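Local coordinates for protein tRNA (guanine-N(1)-)-methyltransferase (Corynebacterium diphtheriae, PDB 7KFF) that catalyses methyl transfer from S-adenosylmethionine to N1 of a guanine in tRNA, probably through the knotted SPOUT fold of its family, at residues A[137-142]-A[154-159]. Residues are numbered along the deposited sequence; the frame is centred on the assembly and turned at random.
Sequences LLLVPT and RAWSNE. With SAH (S-adenosyl-L-homocysteine), chain C.
L137 lays one methyl, and L139 both, on the same face of the W156 indole. CD2 of L137 stands 3.7 Å from the centroid of the five-membered ring, 16° off its normal, while CD2 of L139 lies 3.9 Å from that of the six-membered ring, 17° off; both are therefore CH-pi contacts over the face. CD1 of L139 sits by the CE3-CZ3 side, 3.7 Å from CZ3 of W156. The side chain of L137 meets that of W156 at about a right angle; L139 and W156 instead approach from opposite directions. E159 lies along CB and CD2 of L137: its CG is 3.9 Å from L137 CD2, and a bend at chi2 (-73°) folds the carboxylate back alongside, with OE2 3.9 Å from L137 CD2. That carboxylate is held by a salt bridge from OE1 to R185. A type I turn runs from W156 to E159, closed by E159 N to W156 O at 3.0 Å. At its other end the strand reaches the cofactor pocket, where P141 O accepts a hydrogen bond from O2' of S-adenosylhomocysteine. The contact is helix-on-sheet packing of an alpha/beta fold: helix 150-156, which precedes strand 161-165 in sequence, sets W156 on strand 137-141, itself lying between strands 161-165 and 185-190 of the parallel sheet, with I206 and V210 of helix 200-211 also packing on W156.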
loop_
_atom_site.group_PDB
_atom_site.type_symbol
_atom_site.label_atom_id
_atom_site.label_comp_id
_atom_site.label_asym_id
_atom_site.label_seq_id
_atom_site.Cartn_x
_atom_site.Cartn_y
_atom_site.Cartn_z
ATOM N N LEU A 137 5.905 17.361 9.901
ATOM C CA LEU A 137 6.388 16.310 9.018
ATOM C C LEU A 137 5.635 16.384 7.695
ATOM O O LEU A 137 4.401 16.427 7.690
ATOM C CB LEU A 137 6.148 14.938 9.650
ATOM C CG LEU A 137 6.590 13.710 8.853
ATOM C CD1 LEU A 137 8.096 13.689 8.663
ATOM C CD2 LEU A 137 6.133 12.435 9.547
ATOM N N LEU A 138 6.374 16.404 6.582
ATOM C CA LEU A 138 5.821 16.314 5.238
ATOM C C LEU A 138 6.158 14.956 4.651
ATOM O O LEU A 138 7.341 14.618 4.494
ATOM C CB LEU A 138 6.370 17.418 4.341
ATOM C CG LEU A 138 5.933 17.366 2.884
ATOM C CD1 LEU A 138 4.430 17.578 2.761
ATOM C CD2 LEU A 138 6.676 18.371 2.028
ATOM N N LEU A 139 5.118 14.180 4.350
ATOM C CA LEU A 139 5.270 12.893 3.680
ATOM C C LEU A 139 4.911 13.046 2.205
ATOM O O LEU A 139 3.850 13.579 1.866
ATOM C CB LEU A 139 4.414 11.818 4.331
ATOM C CG LEU A 139 4.819 11.519 5.770
ATOM C CD1 LEU A 139 3.948 10.423 6.334
ATOM C CD2 LEU A 139 6.282 11.147 5.909
ATOM N N VAL A 140 5.816 12.600 1.347
ATOM C CA VAL A 140 5.676 12.695 -0.098
ATOM C C VAL A 140 5.708 11.285 -0.659
ATOM O O VAL A 140 6.783 10.696 -0.827
ATOM C CB VAL A 140 6.796 13.551 -0.723
ATOM C CG1 VAL A 140 6.550 13.675 -2.221
ATOM C CG2 VAL A 140 6.908 14.922 -0.049
ATOM N N PRO A 141 4.552 10.693 -0.947
ATOM C CA PRO A 141 4.550 9.351 -1.531
ATOM C C PRO A 141 5.232 9.357 -2.892
ATOM O O PRO A 141 4.980 10.215 -3.740
ATOM C CB PRO A 141 3.061 9.017 -1.631
ATOM C CG PRO A 141 2.412 9.850 -0.573
ATOM C CD PRO A 141 3.195 11.137 -0.549
ATOM N N THR A 142 6.115 8.377 -3.095
ATOM C CA THR A 142 6.752 8.197 -4.380
ATOM C C THR A 142 7.329 6.795 -4.412
ATOM O O THR A 142 7.862 6.326 -3.386
ATOM C CB THR A 142 7.865 9.208 -4.642
ATOM O OG1 THR A 142 8.697 8.668 -5.661
ATOM C CG2 THR A 142 8.690 9.514 -3.433
ATOM N N ARG A 154 5.501 3.459 13.741
ATOM C CA ARG A 154 5.650 3.750 15.166
ATOM C C ARG A 154 6.167 5.163 15.369
ATOM O O ARG A 154 5.646 5.906 16.197
ATOM C CB ARG A 154 6.585 2.743 15.844
ATOM C CG ARG A 154 6.005 1.350 15.961
ATOM C CD ARG A 154 6.770 0.488 16.931
ATOM N NE ARG A 154 8.108 0.127 16.470
ATOM C CZ ARG A 154 8.365 -0.883 15.635
ATOM N NH1 ARG A 154 7.374 -1.620 15.160
ATOM N NH2 ARG A 154 9.611 -1.124 15.260
ATOM N N ALA A 155 7.233 5.531 14.658
ATOM C CA ALA A 155 7.763 6.888 14.786
ATOM C C ALA A 155 6.681 7.932 14.518
ATOM O O ALA A 155 6.497 8.882 15.290
ATOM C CB ALA A 155 8.933 7.096 13.821
ATOM N N TRP A 156 5.962 7.772 13.409
ATOM C CA TRP A 156 5.036 8.809 12.976
ATOM C C TRP A 156 3.782 8.863 13.843
ATOM O O TRP A 156 3.115 9.898 13.862
ATOM C CB TRP A 156 4.701 8.641 11.499
ATOM C CG TRP A 156 5.937 8.761 10.634
ATOM C CD1 TRP A 156 7.139 9.315 10.993
ATOM C CD2 TRP A 156 6.106 8.275 9.295
ATOM N NE1 TRP A 156 8.038 9.220 9.946
ATOM C CE2 TRP A 156 7.426 8.576 8.902
ATOM C CE3 TRP A 156 5.259 7.636 8.384
ATOM C CZ2 TRP A 156 7.924 8.233 7.653
ATOM C CZ3 TRP A 156 5.755 7.304 7.134
ATOM C CH2 TRP A 156 7.085 7.592 6.787
ATOM N N SER A 157 3.462 7.788 14.571
ATOM C CA SER A 157 2.342 7.840 15.507
ATOM C C SER A 157 2.557 8.886 16.593
ATOM O O SER A 157 1.588 9.276 17.260
ATOM C CB SER A 157 2.079 6.457 16.135
ATOM O OG SER A 157 3.071 6.070 17.057
ATOM N N ASN A 158 3.793 9.367 16.764
ATOM C CA ASN A 158 4.106 10.401 17.744
ATOM C C ASN A 158 3.983 11.822 17.204
ATOM O O ASN A 158 4.159 12.785 17.967
ATOM C CB ASN A 158 5.524 10.184 18.265
ATOM C CG ASN A 158 5.637 8.921 19.080
ATOM O OD1 ASN A 158 5.174 8.869 20.211
ATOM N ND2 ASN A 158 6.247 7.891 18.504
ATOM N N GLU A 159 3.711 11.981 15.920
ATOM C CA GLU A 159 3.667 13.314 15.337
ATOM C C GLU A 159 2.387 14.049 15.721
ATOM O O GLU A 159 1.300 13.463 15.797
ATOM C CB GLU A 159 3.738 13.205 13.818
ATOM C CG GLU A 159 5.058 12.654 13.285
ATOM C CD GLU A 159 6.242 13.616 13.374
ATOM O OE1 GLU A 159 6.060 14.827 13.659
ATOM O OE2 GLU A 159 7.386 13.159 13.134
HETATM N N SAH C . 7.084 7.735 -13.537
HETATM C CA SAH C . 6.949 7.524 -12.110
HETATM C CB SAH C . 5.480 7.280 -11.842
HETATM C CG SAH C . 4.813 8.282 -10.919
HETATM S SD SAH C . 3.315 7.453 -10.424
HETATM C C SAH C . 7.734 6.338 -11.577
HETATM O O SAH C . 7.500 5.196 -11.967
HETATM O OXT SAH C . 8.602 6.502 -10.721
HETATM C "C5'" SAH C . 2.406 8.900 -9.896
HETATM C "C4'" SAH C . 2.392 9.117 -8.397
HETATM O "O4'" SAH C . 1.769 8.025 -7.723
HETATM C "C3'" SAH C . 3.749 9.290 -7.695
HETATM O "O3'" SAH C . 4.279 10.547 -7.910
HETATM C "C2'" SAH C . 3.356 8.994 -6.247
HETATM O "O2'" SAH C . 2.704 10.093 -5.660
HETATM C "C1'" SAH C . 2.347 7.882 -6.437
HETATM N N9 SAH C . 2.957 6.542 -6.365
HETATM C C8 SAH C . 3.111 5.635 -7.390
HETATM N N7 SAH C . 3.640 4.499 -6.900
HETATM C C5 SAH C . 3.847 4.680 -5.566
HETATM C C6 SAH C . 4.367 3.866 -4.569
HETATM N N6 SAH C . 4.827 2.616 -4.783
HETATM N N1 SAH C . 4.428 4.365 -3.288
HETATM C C2 SAH C . 3.969 5.630 -3.009
HETATM N N3 SAH C . 3.446 6.435 -3.975
HETATM C C4 SAH C . 3.399 5.954 -5.224
#